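Local coordinates for protein endo-1,4-beta-mannanase (Eisenia fetida, PDB 5Y6T) that probably hydrolyses internal beta-1,4 linkages in mannan polysaccharides, as an endo-acting glycoside hydrolase of family GH5, at residues Gln6-Gln11 / Glu20-Ser25; Leu15-Glu20 / Ile360-Gln365; Arg57-Gly62 / Asn109-Phe114; Gln101-Ala106 / Ser151-Lys156. One frame throughout, in Å; residues are numbered along the deposited sequence.

Contact 1. Residues Gln6-Gln11 / Glu20-Ser25; sequences QFLDVQ and EKVFMS
Leu-8 and Val-22 mark the closest approach of the two backbones, their CA atoms still 8.7 Å apart. Strands 9-11 and 20-28 do not pair directly: strand 14-17 runs between them, antiparallel to both, so that Asp-9 bonds to Arg-16 and Val-22 to Leu-15 through the backbone. The contact is therefore made by apolar side chains alone. Leu-8 holds its CG anti to the backbone N (chi1 -164°), which carries both methyls to the other segment. Its CD1 meets CG2 of Val-22 at 3.6 Å, the two chains crossing at a slant. Its other methyl, CD2, lies 4.0 Å from SD of Met-24, and these side chains run past each other in opposite directions. Met-24 suits this place because its chain, bent at chi2 and chi3, curls round to offer sulfur and CE to one leucine, CE 4.2 Å from Leu-8 CD1. All three are buried, as suits their apolar ends. Leu-15 of strand 14-17 touches Leu-8 and Met-24, while Leu-112 and Phe-114 of strand 112-119 pack against the same pair, so the cluster joins segment 6-11 to strands 20-28 and 112-119 of the barrel sheet.

Contact 2. Residues Leu15-Glu20 / Ile360-Gln365; sequences LRLNGE and IDIILQ
Leu-17 and Ile-362 bring the N-terminal hairpin against the last ordered residues of the chain, their CA atoms 8.6 Å apart. The interactions across the contact are apolar. CD2 of Leu-17 does all the touching from its side: it presses on CG2 of Ile-362 at 3.5 Å and reaches CD2 of Leu-364 at 4.0 Å. Leucine suits the site because its chain is long enough to carry a methyl out between the two partners. The leucine chain lies slantwise to Ile-362 and nearly at right angles to Leu-364. In Ile-362 the branch CG2 stands anti to the backbone N, while CG1 stands anti to the carbonyl carbon (chi1 -69°), and only the short branch faces Leu-17; the side chain also packs on Met-24. Leu-364 starts out pointing away, yet its extended end comes back to the hairpin.

The polar bonds lie within or beyond each segment. A type II' turn from Leu-17 to Glu-20 closes the hairpin, with Leu-17 N bonded to Glu-20 O at 2.9 Å and Glu-20 N returning a bond to Leu-17 O; the carboxylate of Glu-20 forms a salt bridge with Arg-359. On the other side, Asp-361 centres an inverse gamma turn and its OD1 accepts from Gly-350 N, while Leu-364 N is held by OD1 of Asn-110.

Chemically, then, hydrogen bonds fix each backbone locally, whereas the contact itself is apolar, has little directionality, and probably helps keep the C-terminal tail against the hairpin.

Contact 3. Residues Arg57-Gly62 / Asn109-Phe114; sequences RIKAEG and NNVLVF
Lys-59 lays its aliphatic chain over the backbone of Asn-109 and Asn-110. Its CG and CD pass the carbonyl oxygen of Asn-109, CD coming within 3.1 Å of that O, while CB rests against CG2 of Val-111 at 3.8 Å. The chain leaves the helix with CG anti to the backbone N (chi1 179°) and then bends twice; chi3, at -113°, falls away from a staggered value, which suggests some strain. The bends bring the ammonium to Gly-63 O, its hydrogen-bond partner beyond the two segments, and to a water 2.8 Å from NZ; the link from that water on to Asn-110 O is doubtful, being too short. A lysine suits this place because its methylenes pack on valine while its charge reaches a main-chain oxygen near helix ends, where it would probably be stabilised by the helix dipoles.

Both helices stop in the same manner. Gly-62, with phi 100°, ends helix 42-60 in a Schellman motif, its N bonded to Lys-59 O at 3.0 Å. Asn-110, also of positive phi, plays that part after helix 95-108; asparagine tolerates this backbone, and its OD1 accepts from Leu-364 N. Asn-109 turns ND2 back to Val-105 O. Helices that each lead through a short turn into a parallel barrel strand are the repeating element of the (beta/alpha)8 fold of GH5 enzymes.

Contact 4. Residues Gln101-Ala106 / Ser151-Lys156; sequences QFLDVA and SALSGK
Leu-103 and Lys-156 meet where two helices on the outside of the beta/alpha barrel, 95-108 and 135-152, lie side by side. Their CA atoms are 6.7 Å apart. Going along the first helix, Leu-103 points toward the other segment: its CD1 lies 4.0 Å from CG of Lys-156 and 4.2 Å from CD2 of Leu-153. Leucine fits here because it fills the angle between the helices and the strands beneath, touching Val-113 and Leu-159 as well. Next comes Asp-104, at the exposed face of the helix, where a charged group can keep its contact with solvent. Its OD1 takes a hydrogen bond of 2.8 Å from Lys-156 NZ through the syn lone pair, making a salt bridge.

Lys-156 thus serves both neighbours. Bent at chi2 (-67°) and straight beyond, it lays CB and CG on the leucine and delivers NZ to the carboxylate. With an alanine here, Asp-104 would probably lose its ionic mate, and the space that CG fills beside Leu-103 CD1 would open. A type I turn from Leu-153 to Lys-156 places the lysine; there Ser-154 OG bonds back to Ser-151 O, an acceptor shared with Ser-154 N. A water completes the bridge at the surface: it accepts from Lys-156 NZ at 2.9 Å and donates to OD2 of Asp-104 at 3.0 Å.

Overall arrangement
From the N terminus, contact 1 closes first, a short loop through the strand hairpins up to residue 25. Contact 2 opens inside that loop, at residues 15-20, and so crosses it; it closes only at 360-365, drawing almost the whole chain into one circuit. Contacts 3 and 4 both nest within that circuit, in series after contact 1, and cross each other: 57-62 waits for 109-114, and 101-106, lying between these, waits for 151-156. The N-terminal strands and C-terminal tail are thereby gathered against strand 112-119, which is common ground for contacts 1, 3 and 4.

Contact 1. Residues Gln6-Gln11 / Glu20-Ser25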
loop_
_atom_site.group_PDB
_atom_site.type_symbol
_atom_site.label_atom_id
_atom_site.label_comp_id
_atom_site.label_asym_id
_atom_site.label_seq_id
_atom_site.Cartn_x
_atom_site.Cartn_y
_atom_site.Cartn_z
ATOM N N GLN A 6 13.634 -0.188 -17.481
ATOM C CA GLN A 6 12.331 -0.709 -17.150
ATOM C C GLN A 6 11.968 -0.664 -15.622
ATOM O O GLN A 6 12.712 -1.107 -14.752
ATOM C CB GLN A 6 12.175 -2.137 -17.696
ATOM C CG GLN A 6 12.169 -2.194 -19.216
ATOM C CD GLN A 6 11.021 -1.411 -19.827
ATOM O OE1 GLN A 6 9.883 -1.524 -19.376
ATOM N NE2 GLN A 6 11.311 -0.618 -20.866
ATOM N N PHE A 7 10.767 -0.160 -15.346
ATOM C CA PHE A 7 10.206 -0.173 -14.004
ATOM C C PHE A 7 8.861 -0.924 -14.030
ATOM O O PHE A 7 8.318 -1.177 -15.077
ATOM C CB PHE A 7 9.944 1.258 -13.578
ATOM C CG PHE A 7 11.184 2.113 -13.549
ATOM C CD1 PHE A 7 11.573 2.850 -14.683
ATOM C CD2 PHE A 7 11.973 2.182 -12.402
ATOM C CE1 PHE A 7 12.695 3.647 -14.656
ATOM C CE2 PHE A 7 13.115 2.974 -12.362
ATOM C CZ PHE A 7 13.484 3.717 -13.494
ATOM N N LEU A 8 8.386 -1.318 -12.857
ATOM C CA LEU A 8 7.150 -2.092 -12.773
ATOM C C LEU A 8 6.039 -1.274 -13.446
ATOM O O LEU A 8 5.989 -0.043 -13.269
ATOM C CB LEU A 8 6.879 -2.393 -11.308
ATOM C CG LEU A 8 5.891 -3.469 -10.977
ATOM C CD1 LEU A 8 6.440 -4.794 -11.460
ATOM C CD2 LEU A 8 5.707 -3.389 -9.461
ATOM N N ASP A 9 5.203 -1.913 -14.292
ATOM C CA ASP A 9 4.097 -1.188 -14.900
ATOM C C ASP A 9 2.854 -2.070 -15.048
ATOM O O ASP A 9 2.848 -3.214 -14.566
ATOM C CB ASP A 9 4.519 -0.472 -16.190
ATOM C CG ASP A 9 4.583 -1.376 -17.384
ATOM O OD1 ASP A 9 4.855 -2.561 -17.201
ATOM O OD2 ASP A 9 4.380 -0.879 -18.517
ATOM N N VAL A 10 1.800 -1.496 -15.612
ATOM C CA VAL A 10 0.507 -2.186 -15.783
ATOM C C VAL A 10 0.056 -2.062 -17.243
ATOM O O VAL A 10 -0.061 -0.960 -17.800
ATOM C CB VAL A 10 -0.568 -1.639 -14.820
ATOM C CG1 VAL A 10 -1.960 -2.213 -15.151
ATOM C CG2 VAL A 10 -0.205 -1.904 -13.383
ATOM N N GLN A 11 -0.281 -3.196 -17.824
ATOM C CA GLN A 11 -0.838 -3.246 -19.188
ATOM C C GLN A 11 -1.811 -4.353 -19.322
ATOM O O GLN A 11 -1.611 -5.429 -18.770
ATOM C CB GLN A 11 0.268 -3.418 -20.222
ATOM C CG GLN A 11 1.200 -2.213 -20.333
ATOM C CD GLN A 11 0.483 -0.932 -20.756
ATOM O OE1 GLN A 11 -0.568 -0.972 -21.416
ATOM N NE2 GLN A 11 1.024 0.224 -20.326
ATOM N N GLU A 20 7.005 -8.950 -19.271
ATOM C CA GLU A 20 6.550 -10.167 -18.677
ATOM C C GLU A 20 5.585 -9.928 -17.485
ATOM O O GLU A 20 5.764 -8.986 -16.689
ATOM C CB GLU A 20 7.811 -10.894 -18.232
ATOM C CG GLU A 20 7.625 -12.238 -17.549
ATOM C CD GLU A 20 8.950 -13.015 -17.401
ATOM O OE1 GLU A 20 9.959 -12.390 -17.030
ATOM O OE2 GLU A 20 8.975 -14.249 -17.656
ATOM N N LYS A 21 4.575 -10.771 -17.375
ATOM C CA LYS A 21 3.719 -10.708 -16.198
ATOM C C LYS A 21 4.496 -11.128 -14.964
ATOM O O LYS A 21 5.248 -12.142 -14.972
ATOM C CB LYS A 21 2.481 -11.576 -16.343
ATOM C CG LYS A 21 1.576 -11.559 -15.119
ATOM C CD LYS A 21 0.479 -12.617 -15.267
ATOM C CE LYS A 21 -0.575 -12.542 -14.211
ATOM N NZ LYS A 21 -1.457 -11.387 -14.386
ATOM N N VAL A 22 4.364 -10.328 -13.916
ATOM C CA VAL A 22 5.092 -10.594 -12.639
ATOM C C VAL A 22 4.078 -10.583 -11.505
ATOM O O VAL A 22 3.082 -9.908 -11.576
ATOM C CB VAL A 22 6.230 -9.575 -12.388
ATOM C CG1 VAL A 22 7.348 -9.824 -13.398
ATOM C CG2 VAL A 22 5.775 -8.123 -12.504
ATOM N N PHE A 23 4.391 -11.316 -10.436
ATOM C CA PHE A 23 3.528 -11.392 -9.263
ATOM C C PHE A 23 4.322 -10.907 -8.054
ATOM O O PHE A 23 5.404 -11.392 -7.831
ATOM C CB PHE A 23 3.119 -12.840 -9.069
ATOM C CG PHE A 23 2.206 -13.080 -7.898
ATOM C CD1 PHE A 23 2.730 -13.324 -6.650
ATOM C CD2 PHE A 23 0.808 -13.012 -8.056
ATOM C CE1 PHE A 23 1.889 -13.546 -5.557
ATOM C CE2 PHE A 23 -0.031 -13.263 -6.976
ATOM C CZ PHE A 23 0.511 -13.574 -5.759
ATOM N N MET A 24 3.770 -9.997 -7.256
ATOM C CA MET A 24 4.518 -9.503 -6.115
ATOM C C MET A 24 4.256 -10.406 -4.903
ATOM O O MET A 24 3.182 -10.367 -4.291
ATOM C CB MET A 24 4.072 -8.056 -5.762
ATOM C CG MET A 24 4.255 -7.066 -6.892
ATOM S SD MET A 24 5.975 -6.721 -7.290
ATOM C CE MET A 24 6.260 -7.891 -8.632
ATOM N N SER A 25 5.256 -11.193 -4.528
ATOM C CA SER A 25 5.161 -12.098 -3.411
ATOM C C SER A 25 6.089 -11.663 -2.299
ATOM O O SER A 25 7.249 -11.529 -2.537
ATOM C CB SER A 25 5.517 -13.519 -3.824
ATOM O OG SER A 25 5.480 -14.429 -2.756
#

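Contact 2. Residues Leu15-Glu20 / Ile360-Gln365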
loop_
_atom_site.group_PDB
_atom_site.type_symbol
_atom_site.label_atom_id
_atom_site.label_comp_id
_atom_site.label_asym_id
_atom_site.label_seq_id
_atom_site.Cartn_x
_atom_site.Cartn_y
_atom_site.Cartn_z
ATOM N N LEU A 15 0.048 -6.853 -14.150
ATOM C CA LEU A 15 1.297 -6.280 -13.690
ATOM C C LEU A 15 2.461 -6.878 -14.479
ATOM O O LEU A 15 2.621 -8.107 -14.595
ATOM C CB LEU A 15 1.489 -6.618 -12.224
ATOM C CG LEU A 15 2.543 -5.848 -11.460
ATOM C CD1 LEU A 15 2.171 -4.378 -11.316
ATOM C CD2 LEU A 15 2.655 -6.464 -10.050
ATOM N N ARG A 16 3.314 -5.979 -14.991
ATOM C CA ARG A 16 4.369 -6.357 -15.871
ATOM C C ARG A 16 5.698 -5.708 -15.531
ATOM O O ARG A 16 5.790 -4.574 -14.998
ATOM C CB ARG A 16 4.008 -5.998 -17.308
ATOM C CG ARG A 16 2.775 -6.731 -17.766
ATOM C CD ARG A 16 2.757 -6.938 -19.217
ATOM N NE ARG A 16 1.564 -7.680 -19.584
ATOM C CZ ARG A 16 0.980 -7.593 -20.771
ATOM N NH1 ARG A 16 1.456 -6.764 -21.699
ATOM N NH2 ARG A 16 -0.102 -8.318 -21.007
ATOM N N LEU A 17 6.740 -6.455 -15.813
ATOM C CA LEU A 17 8.103 -5.916 -15.684
ATOM C C LEU A 17 8.819 -6.421 -16.912
ATOM O O LEU A 17 8.919 -7.606 -17.156
ATOM C CB LEU A 17 8.766 -6.391 -14.426
ATOM C CG LEU A 17 10.172 -5.803 -14.237
ATOM C CD1 LEU A 17 10.188 -4.293 -14.128
ATOM C CD2 LEU A 17 10.739 -6.530 -13.023
ATOM N N ASN A 18 9.345 -5.461 -17.685
ATOM C CA ASN A 18 9.984 -5.729 -18.976
ATOM C C ASN A 18 8.821 -6.358 -19.783
ATOM O O ASN A 18 7.656 -5.875 -19.664
ATOM C CB ASN A 18 11.246 -6.588 -18.766
ATOM C CG ASN A 18 12.326 -6.418 -19.877
ATOM O OD1 ASN A 18 13.292 -7.202 -19.914
ATOM N ND2 ASN A 18 12.172 -5.420 -20.760
ATOM N N GLY A 19 9.033 -7.406 -20.550
ATOM C CA GLY A 19 7.890 -7.945 -21.316
ATOM C C GLY A 19 6.741 -8.626 -20.540
ATOM O O GLY A 19 5.628 -8.792 -21.055
ATOM N N GLU A 20 7.005 -8.950 -19.271
ATOM C CA GLU A 20 6.550 -10.167 -18.677
ATOM C C GLU A 20 5.585 -9.928 -17.485
ATOM O O GLU A 20 5.764 -8.986 -16.689
ATOM C CB GLU A 20 7.811 -10.894 -18.232
ATOM C CG GLU A 20 7.625 -12.238 -17.549
ATOM C CD GLU A 20 8.950 -13.015 -17.401
ATOM O OE1 GLU A 20 9.959 -12.390 -17.030
ATOM O OE2 GLU A 20 8.975 -14.249 -17.656
ATOM N N ILE A 360 7.800 -14.990 -10.397
ATOM C CA ILE A 360 8.165 -14.737 -9.009
ATOM C C ILE A 360 9.641 -14.385 -8.890
ATOM O O ILE A 360 9.967 -13.383 -8.225
ATOM C CB ILE A 360 7.857 -15.975 -8.104
ATOM C CG1 ILE A 360 6.359 -16.299 -8.154
ATOM C CG2 ILE A 360 8.399 -15.778 -6.692
ATOM C CD1 ILE A 360 5.478 -15.368 -7.349
ATOM N N ASP A 361 10.545 -15.149 -9.555
ATOM C CA ASP A 361 11.988 -14.939 -9.329
ATOM C C ASP A 361 12.445 -13.816 -10.258
ATOM O O ASP A 361 13.017 -14.044 -11.332
ATOM C CB ASP A 361 12.848 -16.201 -9.609
ATOM C CG ASP A 361 12.480 -17.395 -8.706
ATOM O OD1 ASP A 361 11.733 -17.275 -7.686
ATOM O OD2 ASP A 361 12.915 -18.505 -9.019
ATOM N N ILE A 362 12.175 -12.600 -9.851
ATOM C CA ILE A 362 12.445 -11.434 -10.655
ATOM C C ILE A 362 13.913 -11.051 -10.539
ATOM O O ILE A 362 14.547 -11.246 -9.488
ATOM C CB ILE A 362 11.521 -10.311 -10.163
ATOM C CG1 ILE A 362 10.084 -10.649 -10.528
ATOM C CG2 ILE A 362 11.904 -8.968 -10.769
ATOM C CD1 ILE A 362 9.079 -9.876 -9.716
ATOM N N ILE A 363 14.427 -10.454 -11.620
ATOM C CA ILE A 363 15.810 -9.951 -11.677
ATOM C C ILE A 363 15.705 -8.520 -12.156
ATOM O O ILE A 363 15.153 -8.224 -13.208
ATOM C CB ILE A 363 16.678 -10.792 -12.619
ATOM C CG1 ILE A 363 16.803 -12.204 -12.065
ATOM C CG2 ILE A 363 18.066 -10.212 -12.705
ATOM C CD1 ILE A 363 17.702 -12.374 -10.873
ATOM N N LEU A 364 16.104 -7.621 -11.291
ATOM C CA LEU A 364 16.006 -6.226 -11.557
ATOM C C LEU A 364 17.042 -5.642 -12.499
ATOM O O LEU A 364 16.767 -4.624 -13.078
ATOM C CB LEU A 364 15.987 -5.430 -10.244
ATOM C CG LEU A 364 14.743 -5.823 -9.434
ATOM C CD1 LEU A 364 14.759 -4.936 -8.226
ATOM C CD2 LEU A 364 13.434 -5.584 -10.159
ATOM N N GLN A 365 18.175 -6.298 -12.675
ATOM C CA GLN A 365 19.183 -5.867 -13.672
ATOM C C GLN A 365 18.599 -5.740 -15.078
ATOM O O GLN A 365 18.146 -6.724 -15.671
ATOM C CB GLN A 365 20.410 -6.810 -13.693
ATOM C CG GLN A 365 20.295 -8.026 -14.619
ATOM C CD GLN A 365 21.588 -8.819 -14.747
ATOM O OE1 GLN A 365 22.534 -8.381 -15.417
ATOM N NE2 GLN A 365 21.631 -9.992 -14.121
#

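Contact 3. Residues Arg57-Gly62 / Asn109-Phe114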
loop_
_atom_site.group_PDB
_atom_site.type_symbol
_atom_site.label_atom_id
_atom_site.label_comp_id
_atom_site.label_asym_id
_atom_site.label_seq_id
_atom_site.Cartn_x
_atom_site.Cartn_y
_atom_site.Cartn_z
ATOM N N ARG A 57 16.412 -11.287 4.204
ATOM C CA ARG A 57 15.700 -12.447 4.718
ATOM C C ARG A 57 14.474 -12.749 3.878
ATOM O O ARG A 57 14.225 -13.901 3.574
ATOM C CB ARG A 57 15.359 -12.245 6.167
ATOM C CG ARG A 57 16.639 -12.225 7.019
ATOM C CD ARG A 57 16.386 -12.557 8.464
ATOM N NE ARG A 57 15.653 -11.541 9.187
ATOM C CZ ARG A 57 14.529 -11.740 9.856
ATOM N NH1 ARG A 57 13.948 -12.918 9.869
ATOM N NH2 ARG A 57 13.976 -10.736 10.517
ATOM N N ILE A 58 13.795 -11.696 3.391
ATOM C CA ILE A 58 12.673 -11.909 2.477
ATOM C C ILE A 58 13.129 -12.556 1.171
ATOM O O ILE A 58 12.531 -13.557 0.743
ATOM C CB ILE A 58 11.887 -10.587 2.268
ATOM C CG1 ILE A 58 11.134 -10.258 3.553
ATOM C CG2 ILE A 58 10.990 -10.723 1.036
ATOM C CD1 ILE A 58 10.526 -8.890 3.607
ATOM N N LYS A 59 14.178 -12.021 0.567
ATOM C CA LYS A 59 14.673 -12.578 -0.664
ATOM C C LYS A 59 15.130 -14.006 -0.454
ATOM O O LYS A 59 14.933 -14.865 -1.313
ATOM C CB LYS A 59 15.734 -11.694 -1.316
ATOM C CG LYS A 59 16.288 -12.272 -2.625
ATOM C CD LYS A 59 15.218 -12.198 -3.745
ATOM C CE LYS A 59 14.681 -13.543 -4.226
ATOM N NZ LYS A 59 13.521 -13.386 -5.172
ATOM N N ALA A 60 15.831 -14.251 0.647
ATOM C CA ALA A 60 16.327 -15.612 0.940
ATOM C C ALA A 60 15.232 -16.702 0.980
ATOM O O ALA A 60 15.502 -17.825 0.595
ATOM C CB ALA A 60 17.123 -15.634 2.207
ATOM N N GLU A 61 14.005 -16.317 1.350
ATOM C CA GLU A 61 12.867 -17.203 1.469
ATOM C C GLU A 61 12.109 -17.321 0.156
ATOM O O GLU A 61 11.148 -18.118 0.033
ATOM C CB GLU A 61 11.943 -16.693 2.587
ATOM C CG GLU A 61 12.538 -16.668 3.975
ATOM C CD GLU A 61 13.043 -17.976 4.519
ATOM O OE1 GLU A 61 12.741 -19.060 3.965
ATOM O OE2 GLU A 61 13.764 -17.856 5.580
ATOM N N GLY A 62 12.536 -16.537 -0.815
ATOM C CA GLY A 62 11.891 -16.504 -2.138
ATOM C C GLY A 62 10.932 -15.372 -2.438
ATOM O O GLY A 62 10.347 -15.323 -3.524
ATOM N N ASN A 109 19.370 -6.922 -3.921
ATOM C CA ASN A 109 18.701 -8.192 -3.620
ATOM C C ASN A 109 17.515 -8.584 -4.460
ATOM O O ASN A 109 16.809 -9.526 -4.175
ATOM C CB ASN A 109 18.352 -8.113 -2.147
ATOM C CG ASN A 109 19.578 -8.239 -1.271
ATOM O OD1 ASN A 109 19.986 -9.349 -0.984
ATOM N ND2 ASN A 109 20.120 -7.123 -0.789
ATOM N N ASN A 110 17.280 -7.838 -5.530
ATOM C CA ASN A 110 16.173 -8.077 -6.434
ATOM C C ASN A 110 14.776 -8.084 -5.776
ATOM O O ASN A 110 13.961 -8.987 -6.015
ATOM C CB ASN A 110 16.371 -9.335 -7.244
ATOM C CG ASN A 110 17.580 -9.229 -8.158
ATOM O OD1 ASN A 110 17.633 -8.335 -9.038
ATOM N ND2 ASN A 110 18.546 -10.138 -7.972
ATOM N N VAL A 111 14.599 -7.147 -4.865
ATOM C CA VAL A 111 13.331 -6.958 -4.146
ATOM C C VAL A 111 12.741 -5.582 -4.489
ATOM O O VAL A 111 13.436 -4.565 -4.444
ATOM C CB VAL A 111 13.592 -7.020 -2.644
ATOM C CG1 VAL A 111 12.407 -6.616 -1.810
ATOM C CG2 VAL A 111 14.085 -8.401 -2.263
ATOM N N LEU A 112 11.469 -5.603 -4.900
ATOM C CA LEU A 112 10.686 -4.426 -5.194
ATOM C C LEU A 112 10.026 -3.877 -3.925
ATOM O O LEU A 112 9.378 -4.602 -3.166
ATOM C CB LEU A 112 9.618 -4.777 -6.220
ATOM C CG LEU A 112 10.209 -4.900 -7.660
ATOM C CD1 LEU A 112 9.269 -5.629 -8.619
ATOM C CD2 LEU A 112 10.611 -3.544 -8.213
ATOM N N VAL A 113 10.132 -2.579 -3.739
ATOM C CA VAL A 113 9.676 -1.880 -2.535
ATOM C C VAL A 113 8.444 -1.040 -2.840
ATOM O O VAL A 113 8.439 -0.259 -3.791
ATOM C CB VAL A 113 10.791 -0.968 -2.022
ATOM C CG1 VAL A 113 10.364 -0.128 -0.836
ATOM C CG2 VAL A 113 11.985 -1.850 -1.542
ATOM N N PHE A 114 7.431 -1.181 -1.994
ATOM C CA PHE A 114 6.217 -0.387 -2.055
ATOM C C PHE A 114 6.133 0.453 -0.808
ATOM O O PHE A 114 6.133 -0.082 0.303
ATOM C CB PHE A 114 4.998 -1.283 -2.281
ATOM C CG PHE A 114 5.053 -2.013 -3.620
ATOM C CD1 PHE A 114 5.879 -3.132 -3.809
ATOM C CD2 PHE A 114 4.394 -1.516 -4.717
ATOM C CE1 PHE A 114 5.978 -3.784 -5.062
ATOM C CE2 PHE A 114 4.489 -2.159 -5.948
ATOM C CZ PHE A 114 5.323 -3.254 -6.127
HETATM O O HOH W 1 13.397 -11.242 -7.024
#

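Contact 4. Residues Gln101-Ala106 / Ser151-Lys156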
loop_
_atom_site.group_PDB
_atom_site.type_symbol
_atom_site.label_atom_id
_atom_site.label_comp_id
_atom_site.label_asym_id
_atom_site.label_seq_id
_atom_site.Cartn_x
_atom_site.Cartn_y
_atom_site.Cartn_z
ATOM N N GLN A 101 19.060 4.613 0.484
ATOM C CA GLN A 101 19.923 3.535 0.991
ATOM C C GLN A 101 19.124 2.215 0.993
ATOM O O GLN A 101 19.587 1.169 0.513
ATOM C CB GLN A 101 20.373 3.835 2.400
ATOM C CG GLN A 101 21.427 4.920 2.597
ATOM C CD GLN A 101 21.939 4.922 4.034
ATOM O OE1 GLN A 101 22.502 3.926 4.504
ATOM N NE2 GLN A 101 21.574 5.968 4.790
ATOM N N PHE A 102 17.885 2.309 1.458
ATOM C CA PHE A 102 17.013 1.114 1.584
ATOM C C PHE A 102 16.741 0.526 0.178
ATOM O O PHE A 102 16.926 -0.658 -0.069
ATOM C CB PHE A 102 15.724 1.526 2.280
ATOM C CG PHE A 102 14.775 0.386 2.539
ATOM C CD1 PHE A 102 15.056 -0.532 3.542
ATOM C CD2 PHE A 102 13.560 0.338 1.905
ATOM C CE1 PHE A 102 14.194 -1.554 3.834
ATOM C CE2 PHE A 102 12.663 -0.661 2.208
ATOM C CZ PHE A 102 12.955 -1.603 3.195
ATOM N N LEU A 103 16.451 1.412 -0.763
ATOM C CA LEU A 103 16.186 1.036 -2.123
ATOM C C LEU A 103 17.399 0.521 -2.851
ATOM O O LEU A 103 17.279 -0.395 -3.683
ATOM C CB LEU A 103 15.575 2.199 -2.914
ATOM C CG LEU A 103 14.157 2.597 -2.502
ATOM C CD1 LEU A 103 13.772 3.955 -2.949
ATOM C CD2 LEU A 103 13.146 1.595 -3.048
ATOM N N ASP A 104 18.577 1.053 -2.518
ATOM C CA ASP A 104 19.792 0.478 -3.101
ATOM C C ASP A 104 20.027 -0.968 -2.635
ATOM O O ASP A 104 20.502 -1.789 -3.423
ATOM C CB ASP A 104 21.009 1.371 -2.772
ATOM C CG ASP A 104 20.994 2.694 -3.463
ATOM O OD1 ASP A 104 20.162 2.980 -4.424
ATOM O OD2 ASP A 104 21.873 3.471 -3.064
ATOM N N VAL A 105 19.774 -1.233 -1.341
ATOM C CA VAL A 105 19.856 -2.611 -0.816
ATOM C C VAL A 105 18.810 -3.515 -1.482
ATOM O O VAL A 105 19.089 -4.644 -1.887
ATOM C CB VAL A 105 19.827 -2.638 0.682
ATOM C CG1 VAL A 105 19.843 -4.054 1.186
ATOM C CG2 VAL A 105 21.109 -1.957 1.213
ATOM N N ALA A 106 17.598 -2.971 -1.662
ATOM C CA ALA A 106 16.542 -3.760 -2.314
ATOM C C ALA A 106 16.975 -4.109 -3.728
ATOM O O ALA A 106 16.766 -5.264 -4.164
ATOM C CB ALA A 106 15.235 -2.984 -2.302
ATOM N N SER A 151 10.657 12.771 -6.821
ATOM C CA SER A 151 11.552 13.094 -7.970
ATOM C C SER A 151 12.964 12.534 -7.775
ATOM O O SER A 151 13.583 11.947 -8.621
ATOM C CB SER A 151 11.605 14.649 -8.130
ATOM O OG SER A 151 12.504 14.977 -9.218
ATOM N N ALA A 152 13.524 12.747 -6.593
ATOM C CA ALA A 152 14.867 12.330 -6.324
ATOM C C ALA A 152 14.944 10.803 -6.405
ATOM O O ALA A 152 16.005 10.300 -6.723
ATOM C CB ALA A 152 15.294 12.791 -4.931
ATOM N N LEU A 153 13.884 10.094 -5.974
ATOM C CA LEU A 153 13.892 8.622 -5.970
ATOM C C LEU A 153 13.458 7.950 -7.265
ATOM O O LEU A 153 13.286 6.712 -7.345
ATOM C CB LEU A 153 13.078 8.077 -4.751
ATOM C CG LEU A 153 13.653 8.533 -3.439
ATOM C CD1 LEU A 153 12.679 8.040 -2.374
ATOM C CD2 LEU A 153 15.024 7.968 -3.177
ATOM N N SER A 154 13.171 8.784 -8.269
ATOM C CA SER A 154 12.530 8.343 -9.535
ATOM C C SER A 154 13.384 7.496 -10.422
ATOM O O SER A 154 12.898 6.989 -11.402
ATOM C CB SER A 154 12.068 9.572 -10.351
ATOM O OG SER A 154 13.166 10.358 -10.808
ATOM N N GLY A 155 14.665 7.377 -10.080
ATOM C CA GLY A 155 15.542 6.487 -10.818
ATOM C C GLY A 155 15.892 5.178 -10.144
ATOM O O GLY A 155 16.530 4.320 -10.737
ATOM N N LYS A 156 15.337 4.946 -8.954
ATOM C CA LYS A 156 15.679 3.758 -8.191
ATOM C C LYS A 156 14.870 2.581 -8.784
ATOM O O LYS A 156 13.647 2.524 -8.731
ATOM C CB LYS A 156 15.339 3.951 -6.728
ATOM C CG LYS A 156 16.105 5.055 -6.054
ATOM C CD LYS A 156 17.554 4.730 -5.948
ATOM C CE LYS A 156 18.299 5.870 -5.278
ATOM N NZ LYS A 156 19.774 5.595 -5.247
HETATM O O HOH W 2 21.546 6.404 -3.067
#